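Local coordinates for takeout-like protein 1 (Epiphyas postvittana, PDB 3E8T), which probably carries hydrophobic ligands in insects, binding ubiquinone-8 in a long internal tunnel, at residues L106-L118 against D154-G166. Residues are numbered along the deposited sequence; the frame is centred on the assembly and turned at random.
With UQ8 (Ubiquinone-8), chain B.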
ATOM      1  N   LEU A 106     -13.044  20.184 -13.419  1.00 14.13           N
ATOM      2  CA  LEU A 106     -12.033  21.148 -13.904  1.00 13.58           C
ATOM      3  C   LEU A 106     -11.072  20.505 -14.896  1.00 13.10           C
ATOM      4  O   LEU A 106     -10.569  19.429 -14.671  1.00 15.31           O
ATOM      5  CB  LEU A 106     -11.191  21.661 -12.755  1.00 17.06           C
ATOM      6  CG  LEU A 106     -11.763  22.616 -11.732  1.00 20.21           C
ATOM      7  CD1 LEU A 106     -10.589  23.098 -10.822  1.00 20.00           C
ATOM      8  CD2 LEU A 106     -12.485  23.794 -12.411  1.00 25.26           C
ATOM      9  N   PRO A 107     -10.757  21.190 -15.972  1.00 11.80           N
ATOM     10  CA  PRO A 107      -9.706  20.701 -16.847  1.00 11.18           C
ATOM     11  C   PRO A 107      -8.355  20.671 -16.122  1.00 10.88           C
ATOM     12  O   PRO A 107      -8.109  21.546 -15.264  1.00 11.32           O
ATOM     13  CB  PRO A 107      -9.705  21.701 -18.000  1.00 12.86           C
ATOM     14  CG  PRO A 107     -10.920  22.508 -17.827  1.00 19.90           C
ATOM     15  CD  PRO A 107     -11.375  22.430 -16.427  1.00 14.16           C
ATOM     16  N   ILE A 108      -7.487  19.759 -16.543  1.00 10.24           N
ATOM     17  CA  ILE A 108      -6.142  19.698 -15.956  1.00 10.27           C
ATOM     18  C   ILE A 108      -5.136  19.400 -17.020  1.00 10.18           C
ATOM     19  O   ILE A 108      -5.366  18.601 -17.907  1.00 10.69           O
ATOM     20  CB  ILE A 108      -6.068  18.671 -14.777  1.00 10.91           C
ATOM     21  CG1 ILE A 108      -4.773  18.820 -13.988  1.00 11.67           C
ATOM     22  CG2 ILE A 108      -6.301  17.224 -15.289  1.00 12.11           C
ATOM     23  CD1 ILE A 108      -4.796  18.125 -12.656  1.00 13.48           C
ATOM     24  N   THR A 109      -3.963  20.028 -16.862  1.00 10.17           N
ATOM     25  CA  THR A 109      -2.755  19.545 -17.522  0.50  9.95           C
ATOM     26  C   THR A 109      -1.607  19.774 -16.541  1.00  9.96           C
ATOM     27  O   THR A 109      -1.594  20.736 -15.788  1.00 10.80           O
ATOM     28  CB  THR A 109      -2.397  20.234 -18.843  0.50 12.46           C
ATOM     29  OG1 THR A 109      -2.189  21.640 -18.614  0.50 11.46           O
ATOM     30  CG2 THR A 109      -3.410  19.939 -19.961  0.50 12.78           C
ATOM     31  N   GLY A 110      -0.645  18.858 -16.564  1.00  9.54           N
ATOM     32  CA  GLY A 110       0.557  19.060 -15.771  1.00 10.32           C
ATOM     33  C   GLY A 110       1.594  18.025 -16.095  1.00 10.26           C
ATOM     34  O   GLY A 110       1.283  16.954 -16.582  1.00 10.50           O
ATOM     35  N   ASP A 111       2.843  18.346 -15.796  1.00 11.14           N
ATOM     36  CA  ASP A 111       3.977  17.447 -15.983  1.00 11.47           C
ATOM     37  C   ASP A 111       5.068  17.918 -15.049  1.00 11.32           C
ATOM     38  O   ASP A 111       5.700  18.930 -15.284  1.00 12.02           O
ATOM     39  CB  ASP A 111       4.459  17.519 -17.427  1.00 14.41           C
ATOM     40  CG  ASP A 111       5.548  16.511 -17.744  1.00 17.20           C
ATOM     41  OD1 ASP A 111       6.237  16.057 -16.831  1.00 19.64           O
ATOM     42  OD2 ASP A 111       5.720  16.149 -18.939  1.00 25.95           O
ATOM     43  N   GLY A 112       5.207  17.209 -13.946  1.00 10.17           N
ATOM     44  CA  GLY A 112       6.048  17.691 -12.891  1.00 10.99           C
ATOM     45  C   GLY A 112       6.229  16.707 -11.774  1.00 10.18           C
ATOM     46  O   GLY A 112       6.179  15.507 -12.011  1.00 10.26           O
ATOM     47  N   GLN A 113       6.439  17.224 -10.577  1.00 10.00           N
ATOM     48  CA  GLN A 113       6.614  16.380  -9.429  1.00  9.64           C
ATOM     49  C   GLN A 113       5.394  16.431  -8.543  1.00  9.44           C
ATOM     50  O   GLN A 113       4.725  17.454  -8.417  1.00 10.12           O
ATOM     51  CB  GLN A 113       7.843  16.809  -8.625  1.00 12.17           C
ATOM     52  CG  GLN A 113       9.140  16.642  -9.381  1.00 14.04           C
ATOM     53  CD  GLN A 113       9.438  15.251  -9.839  1.00 17.07           C
ATOM     54  OE1 GLN A 113       9.446  14.316  -9.037  1.00 21.61           O
ATOM     55  NE2 GLN A 113       9.711  15.097 -11.132  1.00 20.37           N
ATOM     56  N   MET A 114       5.105  15.297  -7.902  1.00  9.62           N
ATOM     57  CA  MET A 114       3.988  15.159  -6.982  1.00 10.44           C
ATOM     58  C   MET A 114       4.465  14.859  -5.570  1.00 10.63           C
ATOM     59  O   MET A 114       5.410  14.080  -5.402  1.00 11.79           O
ATOM     60  CB  MET A 114       3.104  13.968  -7.440  1.00 11.57           C
ATOM     61  CG  MET A 114       1.925  13.715  -6.506  1.00 13.16           C
ATOM     62  SD  MET A 114       0.835  12.455  -7.186  1.00 16.67           S
ATOM     63  CE  MET A 114       1.673  10.968  -6.631  1.00 18.71           C
ATOM     64  N   LYS A 115       3.758  15.415  -4.594  1.00 10.88           N
ATOM     65  CA  LYS A 115       3.851  14.978  -3.208  1.00 10.06           C
ATOM     66  C   LYS A 115       2.416  14.914  -2.683  1.00 11.30           C
ATOM     67  O   LYS A 115       1.759  15.936  -2.533  1.00 12.24           O
ATOM     68  CB  LYS A 115       4.649  15.950  -2.355  1.00 12.57           C
ATOM     69  CG  LYS A 115       4.753  15.548  -0.886  1.00 15.18           C
ATOM     70  CD  LYS A 115       5.647  16.471  -0.070  1.00 17.94           C
ATOM     71  CE  LYS A 115       5.465  16.177   1.418  1.00 22.59           C
ATOM     72  NZ  LYS A 115       6.266  17.097   2.277  1.00 25.29           N
ATOM     73  N   LEU A 116       1.928  13.699  -2.469  1.00 10.48           N
ATOM     74  CA  LEU A 116       0.608  13.466  -1.983  0.50 10.63           C
ATOM     75  C   LEU A 116       0.757  13.020  -0.519  1.00 10.85           C
ATOM     76  O   LEU A 116       1.396  11.990  -0.272  1.00 13.65           O
ATOM     77  CB  LEU A 116      -0.051  12.377  -2.869  0.50 11.61           C
ATOM     78  CG  LEU A 116      -1.373  11.774  -2.402  0.50 11.87           C
ATOM     79  CD1 LEU A 116      -2.394  12.934  -2.338  0.50 13.46           C
ATOM     80  CD2 LEU A 116      -1.817  10.693  -3.341  0.50 12.75           C
ATOM     81  N   LYS A 117       0.144  13.738   0.394  1.00 10.89           N
ATOM     82  CA  LYS A 117       0.216  13.384   1.806  1.00 11.88           C
ATOM     83  C   LYS A 117      -1.130  12.834   2.231  1.00 12.12           C
ATOM     84  O   LYS A 117      -2.150  13.435   1.940  1.00 14.16           O
ATOM     85  CB  LYS A 117       0.528  14.609   2.658  1.00 15.70           C
ATOM     86  CG  LYS A 117       1.817  15.329   2.313  1.00 20.96           C
ATOM     87  CD  LYS A 117       2.021  16.575   3.152  1.00 23.24           C
ATOM     88  CE  LYS A 117       2.193  16.263   4.632  1.00 27.11           C
ATOM     89  NZ  LYS A 117       2.537  17.487   5.500  1.00 28.74           N
ATOM     90  N   LEU A 118      -1.123  11.670   2.850  1.00 12.33           N
ATOM     91  CA  LEU A 118      -2.320  10.984   3.272  1.00 13.38           C
ATOM     92  C   LEU A 118      -2.281  10.849   4.795  1.00 13.42           C
ATOM     93  O   LEU A 118      -1.316  10.349   5.350  1.00 15.69           O
ATOM     94  CB  LEU A 118      -2.366   9.584   2.674  1.00 15.53           C
ATOM     95  CG  LEU A 118      -2.271   9.506   1.174  1.00 18.49           C
ATOM     96  CD1 LEU A 118      -2.108   8.055   0.690  1.00 23.66           C
ATOM     97  CD2 LEU A 118      -3.436  10.184   0.508  1.00 19.42           C
ATOM     98  N   ASP A 154      -8.717  11.032   7.637  1.00 15.09           N
ATOM     99  CA  ASP A 154      -8.505  12.378   8.140  1.00 15.76           C
ATOM    100  C   ASP A 154      -8.413  13.392   7.049  1.00 14.62           C
ATOM    101  O   ASP A 154      -9.180  14.342   7.088  1.00 17.16           O
ATOM    102  CB  ASP A 154      -7.326  12.478   9.090  1.00 16.33           C
ATOM    103  CG  ASP A 154      -7.584  11.836  10.422  1.00 20.81           C
ATOM    104  OD1 ASP A 154      -8.611  11.159  10.587  1.00 21.86           O
ATOM    105  OD2 ASP A 154      -6.715  12.046  11.285  1.00 23.96           O
ATOM    106  N   ASN A 155      -7.450  13.254   6.135  1.00 14.31           N
ATOM    107  CA  ASN A 155      -7.383  14.148   4.991  0.50 13.99           C
ATOM    108  C   ASN A 155      -6.254  13.723   4.064  1.00 13.31           C
ATOM    109  O   ASN A 155      -5.512  12.801   4.336  1.00 14.20           O
ATOM    110  CB  ASN A 155      -7.372  15.661   5.423  0.50 15.94           C
ATOM    111  CG  ASN A 155      -6.360  15.964   6.529  0.50 17.94           C
ATOM    112  OD1 ASN A 155      -5.179  15.722   6.360  0.50 17.54           O
ATOM    113  ND2 ASN A 155      -6.833  16.461   7.670  0.50 20.88           N
ATOM    114  N   ALA A 156      -6.246  14.376   2.922  1.00 12.68           N
ATOM    115  CA  ALA A 156      -5.190  14.211   1.965  1.00 12.36           C
ATOM    116  C   ALA A 156      -4.863  15.570   1.383  1.00 12.82           C
ATOM    117  O   ALA A 156      -5.779  16.386   1.169  1.00 12.92           O
ATOM    118  CB  ALA A 156      -5.587  13.265   0.885  1.00 13.36           C
ATOM    119  N   GLN A 157      -3.573  15.801   1.134  1.00 11.54           N
ATOM    120  CA  GLN A 157      -3.123  17.041   0.527  1.00 12.53           C
ATOM    121  C   GLN A 157      -2.309  16.767  -0.686  1.00 11.11           C
ATOM    122  O   GLN A 157      -1.536  15.804  -0.758  1.00 13.63           O
ATOM    123  CB  GLN A 157      -2.283  17.891   1.464  1.00 17.77           C
ATOM    124  CG  GLN A 157      -3.028  18.523   2.570  1.00 22.36           C
ATOM    125  CD  GLN A 157      -3.034  17.653   3.720  1.00 22.47           C
ATOM    126  OE1 GLN A 157      -1.980  17.132   4.099  1.00 24.38           O
ATOM    127  NE2 GLN A 157      -4.231  17.452   4.346  1.00 25.85           N
ATOM    128  N   PHE A 158      -2.522  17.617  -1.646  1.00 11.62           N
ATOM    129  CA  PHE A 158      -1.976  17.423  -2.973  1.00 12.34           C
ATOM    130  C   PHE A 158      -1.000  18.514  -3.294  1.00 13.01           C
ATOM    131  O   PHE A 158      -1.367  19.682  -3.342  1.00 16.48           O
ATOM    132  CB  PHE A 158      -3.123  17.405  -4.023  1.00 13.13           C
ATOM    133  CG  PHE A 158      -4.118  16.306  -3.807  1.00 12.84           C
ATOM    134  CD1 PHE A 158      -4.107  15.180  -4.607  1.00 15.06           C
ATOM    135  CD2 PHE A 158      -5.129  16.440  -2.849  1.00 12.97           C
ATOM    136  CE1 PHE A 158      -4.979  14.174  -4.381  1.00 17.18           C
ATOM    137  CE2 PHE A 158      -6.008  15.442  -2.650  1.00 14.18           C
ATOM    138  CZ  PHE A 158      -5.921  14.309  -3.386  1.00 15.36           C
ATOM    139  N   GLY A 159       0.208  18.120  -3.610  1.00 11.51           N
ATOM    140  CA  GLY A 159       1.252  19.036  -4.106  1.00 12.09           C
ATOM    141  C   GLY A 159       1.633  18.550  -5.490  1.00 11.82           C
ATOM    142  O   GLY A 159       2.037  17.404  -5.656  1.00 12.41           O
ATOM    143  N   LEU A 160       1.423  19.383  -6.490  1.00 10.51           N
ATOM    144  CA  LEU A 160       1.752  19.052  -7.883  1.00 10.97           C
ATOM    145  C   LEU A 160       2.455  20.253  -8.485  1.00 10.56           C
ATOM    146  O   LEU A 160       1.914  21.337  -8.418  1.00 12.16           O
ATOM    147  CB  LEU A 160       0.496  18.738  -8.713  1.00 10.88           C
ATOM    148  CG  LEU A 160      -0.345  17.558  -8.269  1.00 11.87           C
ATOM    149  CD1 LEU A 160      -1.772  17.623  -8.894  1.00 15.31           C
ATOM    150  CD2 LEU A 160       0.292  16.260  -8.599  1.00 13.36           C
ATOM    151  N   THR A 161       3.628  20.035  -9.059  1.00  9.29           N
ATOM    152  CA  THR A 161       4.351  21.118  -9.709  1.00  9.53           C
ATOM    153  C   THR A 161       4.135  21.129 -11.206  1.00  9.18           C
ATOM    154  O   THR A 161       3.753  20.154 -11.827  1.00  9.75           O
ATOM    155  CB  THR A 161       5.865  21.074  -9.416  1.00 10.01           C
ATOM    156  OG1 THR A 161       6.478  20.061 -10.186  1.00 10.08           O
ATOM    157  CG2 THR A 161       6.122  20.861  -7.921  1.00 11.50           C
ATOM    158  N   ASN A 162       4.324  22.304 -11.775  1.00  9.10           N
ATOM    159  CA  ASN A 162       4.136  22.551 -13.201  1.00  8.92           C
ATOM    160  C   ASN A 162       2.792  22.068 -13.701  1.00  9.72           C
ATOM    161  O   ASN A 162       2.674  21.540 -14.818  1.00 11.15           O
ATOM    162  CB  ASN A 162       5.247  21.934 -14.000  1.00 10.01           C
ATOM    163  CG  ASN A 162       5.290  22.428 -15.446  1.00 11.48           C
ATOM    164  OD1 ASN A 162       5.073  23.617 -15.689  1.00 11.16           O
ATOM    165  ND2 ASN A 162       5.594  21.541 -16.368  1.00 12.38           N
ATOM    166  N   LEU A 163       1.740  22.373 -12.938  1.00  9.52           N
ATOM    167  CA  LEU A 163       0.406  22.377 -13.527  1.00  9.70           C
ATOM    168  C   LEU A 163       0.300  23.565 -14.470  1.00 10.21           C
ATOM    169  O   LEU A 163       0.848  24.638 -14.224  1.00 10.55           O
ATOM    170  CB  LEU A 163      -0.663  22.543 -12.432  1.00  9.57           C
ATOM    171  CG  LEU A 163      -0.844  21.358 -11.462  1.00  9.96           C
ATOM    172  CD1 LEU A 163      -1.651  21.813 -10.281  1.00 11.40           C
ATOM    173  CD2 LEU A 163      -1.512  20.179 -12.190  1.00 11.41           C
ATOM    174  N   PHE A 164      -0.461  23.376 -15.535  1.00 10.63           N
ATOM    175  CA  PHE A 164      -0.906  24.485 -16.393  1.00 10.72           C
ATOM    176  C   PHE A 164       0.223  25.347 -16.908  1.00 11.93           C
ATOM    177  O   PHE A 164       0.147  26.587 -16.922  1.00 13.29           O
ATOM    178  CB  PHE A 164      -1.940  25.394 -15.702  1.00 11.45           C
ATOM    179  CG  PHE A 164      -3.154  24.633 -15.234  1.00 11.25           C
ATOM    180  CD1 PHE A 164      -4.060  24.146 -16.126  1.00 11.76           C
ATOM    181  CD2 PHE A 164      -3.330  24.350 -13.904  1.00 11.13           C
ATOM    182  CE1 PHE A 164      -5.128  23.377 -15.702  1.00 12.32           C
ATOM    183  CE2 PHE A 164      -4.389  23.632 -13.483  1.00 11.41           C
ATOM    184  CZ  PHE A 164      -5.299  23.133 -14.370  1.00 12.28           C
ATOM    185  N   ASN A 165       1.285  24.694 -17.322  1.00 12.54           N
ATOM    186  CA  ASN A 165       2.372  25.451 -17.967  1.00 14.82           C
ATOM    187  C   ASN A 165       2.978  26.476 -17.056  1.00 13.94           C
ATOM    188  O   ASN A 165       3.508  27.489 -17.516  1.00 16.16           O
ATOM    189  CB  ASN A 165       1.888  26.144 -19.273  1.00 17.57           C
ATOM    190  CG  ASN A 165       0.968  25.217 -20.133  1.00 17.41           C
ATOM    191  OD1 ASN A 165      -0.285  25.395 -20.245  1.00 22.58           O
ATOM    192  ND2 ASN A 165       1.581  24.236 -20.729  1.00 18.16           N
ATOM    193  N   GLY A 166       2.941  26.231 -15.764  1.00 12.60           N
ATOM    194  CA  GLY A 166       3.527  27.169 -14.820  1.00 11.91           C
ATOM    195  C   GLY A 166       2.660  28.329 -14.396  1.00 11.80           C
ATOM    196  O   GLY A 166       3.115  29.226 -13.674  1.00 14.10           O
TER
HETATM  197  C45 UQ8 B 221      -2.896  14.453 -10.530  1.00 41.01           C
HETATM  198  C44 UQ8 B 221      -4.355  14.385 -10.071  1.00 39.34           C
HETATM  199  C46 UQ8 B 221      -5.021  15.701 -10.373  1.00 40.20           C
HETATM  200  C43 UQ8 B 221      -4.503  14.043  -8.600  1.00 39.20           C
HETATM  201  C42 UQ8 B 221      -3.589  12.874  -8.201  1.00 36.40           C
HETATM  202  C41 UQ8 B 221      -4.115  11.588  -8.824  1.00 33.97           C
HETATM  203  C39 UQ8 B 221      -4.074  10.463  -7.813  1.00 33.04           C
HETATM  204  C40 UQ8 B 221      -3.317   9.166  -8.092  1.00 37.10           C
HETATM  205  C38 UQ8 B 221      -4.789  10.575  -6.651  1.00 29.04           C
HETATM  206  C37 UQ8 B 221      -4.823   9.615  -5.650  1.00 27.70           C
HETATM  207  C36 UQ8 B 221      -5.470  10.303  -4.447  1.00 27.10           C
HETATM  208  C34 UQ8 B 221      -5.433   9.459  -3.187  1.00 26.04           C
HETATM  209  C35 UQ8 B 221      -5.823  10.111  -2.026  1.00 27.64           C
HETATM  210  C33 UQ8 B 221      -4.957   8.150  -3.207  1.00 24.02           C
HETATM  211  C32 UQ8 B 221      -4.889   7.236  -2.160  1.00 27.74           C
HETATM  212  C31 UQ8 B 221      -3.749   6.231  -2.476  1.00 25.98           C
HETATM  213  C29 UQ8 B 221      -3.673   5.074  -1.489  1.00 27.81           C
HETATM  214  C30 UQ8 B 221      -4.975   4.346  -1.028  1.00 29.58           C
HETATM  215  C28 UQ8 B 221      -2.438   4.669  -0.995  1.00 30.30           C
HETATM  216  C27 UQ8 B 221      -2.235   3.634  -0.091  1.00 29.80           C
HETATM  217  C26 UQ8 B 221      -0.872   2.957  -0.299  1.00 29.70           C
HETATM  218  C24 UQ8 B 221      -0.565   1.989   0.849  1.00 29.29           C
HETATM  219  C25 UQ8 B 221      -0.273   2.520   2.263  1.00 31.99           C
HETATM  220  C23 UQ8 B 221      -0.559   0.633   0.608  1.00 28.86           C
HETATM  221  C22 UQ8 B 221      -0.293  -0.388   1.525  1.00 31.24           C
HETATM  222  C21 UQ8 B 221      -0.547  -1.761   0.905  1.00 33.40           C
HETATM  223  C19 UQ8 B 221      -0.629  -2.921   1.899  1.00 34.02           C
HETATM  224  C20 UQ8 B 221      -1.057  -4.230   1.237  1.00 34.05           C
HETATM  225  C18 UQ8 B 221       0.633  -3.076   2.758  1.00 35.70           C
HETATM  226  C17 UQ8 B 221       0.545  -4.309   3.668  1.00 38.34           C
HETATM  227  C16 UQ8 B 221       1.521  -4.250   4.855  1.00 42.71           C
HETATM  228  C14 UQ8 B 221       1.638  -5.642   5.466  1.00 45.11           C
HETATM  229  C15 UQ8 B 221       0.374  -6.516   5.580  1.00 46.33           C
HETATM  230  C13 UQ8 B 221       2.865  -6.147   5.892  1.00 46.25           C
HETATM  231  C12 UQ8 B 221       3.010  -7.421   6.435  1.00 46.77           C
HETATM  232  C11 UQ8 B 221       4.193  -7.543   7.417  1.00 49.12           C
HETATM  233  C9  UQ8 B 221       3.975  -8.689   8.422  1.00 50.96           C
HETATM  234  C10 UQ8 B 221       2.903  -9.686   7.952  1.00 51.64           C
HETATM  235  C8  UQ8 B 221       5.310  -9.386   8.669  1.00 51.26           C
HETATM  236  C7  UQ8 B 221       5.367 -10.797   8.074  1.00 62.77           C
HETATM  237  C6  UQ8 B 221       4.725 -11.872   8.983  1.00 52.06           C
HETATM  238  C1  UQ8 B 221       3.884 -12.836   8.415  1.00 54.07           C
HETATM  239  C1M UQ8 B 221       3.652 -12.785   7.041  1.00 59.53           C
HETATM  240  C2  UQ8 B 221       3.273 -13.831   9.189  1.00 54.90           C
HETATM  241  O2  UQ8 B 221       2.536 -14.683   8.685  1.00 50.23           O
HETATM  242  C3  UQ8 B 221       3.504 -13.882  10.554  1.00 53.03           C
HETATM  243  O3  UQ8 B 221       2.911 -14.852  11.306  1.00 53.28           O
HETATM  244  C3M UQ8 B 221       3.699 -16.042  11.281  1.00 57.12           C
HETATM  245  C4  UQ8 B 221       4.329 -12.936  11.151  1.00 51.72           C
HETATM  246  O4  UQ8 B 221       4.544 -13.002  12.499  1.00 54.07           O
HETATM  247  C4M UQ8 B 221       3.297 -13.027  13.210  1.00 55.49           C
HETATM  248  C5  UQ8 B 221       4.932 -11.938  10.372  1.00 57.52           C
HETATM  249  O5  UQ8 B 221       5.668 -11.118  10.928  1.00 56.03           O
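One wall of the ubiquinone tunnel is an antiparallel strand pair, 113-118 against 155-160, which holds the tail end of the isoprenoid chain. Lys115 with Gly159 and Lys117 with Gln157 each exchange two backbone bonds, Lys115 N reaching Gly159 O at 2.8 Å. Leu116, Leu118, Phe158 and Leu160 meet the ligand; Met114 shares their face but ends against strands 54-77 and 82-100. Lys115, Lys117 and Gln157 lie on the other face, where long polar chains suit the solvent; the aliphatic part of Lys117 crosses Gln157 near OE1, and Gln157 NE2 bonds Asn155 OD1.

On the tunnel side, Leu116 CD1 sits over one face of the Phe158 ring, 3.8 Å from its centroid, a CH-pi contact offset toward the rim. Its chi1 of 169° carries CG toward ring and ligand, and chi2 of 61° divides the methyls, sending CD2 to UQ8 C34; UQ8 C36 meets the ring's edge. Leu160 CD2 packs on Met114 CG at 3.7 Å, and its CD1 meets UQ8 C45. Small Ala156 fits beside Leu118 CD2, which also touches the ligand.

At the Gly112 corner the register shifts by one and side chains supplement the backbone bonds. Gln113 N points almost straight (177°) at Thr161 OG1, and Asn162 ND2 grips Asp111 O at 2.8 Å, nearly in its own amide plane. Glycine suits 112 because a CB would collide with Thr161 O; Gly110 similarly faces Leu163 CD2. Before the corner, Ile108 CD1 bridges Leu163 CD2 and UQ8 C46, and Phe164 N bonds Thr109 O. Helices 168-180 and 182-211 cover Leu160 and Phe158, the curled antiparallel sheet wrapping a long helix as in the JHBP/takeout fold.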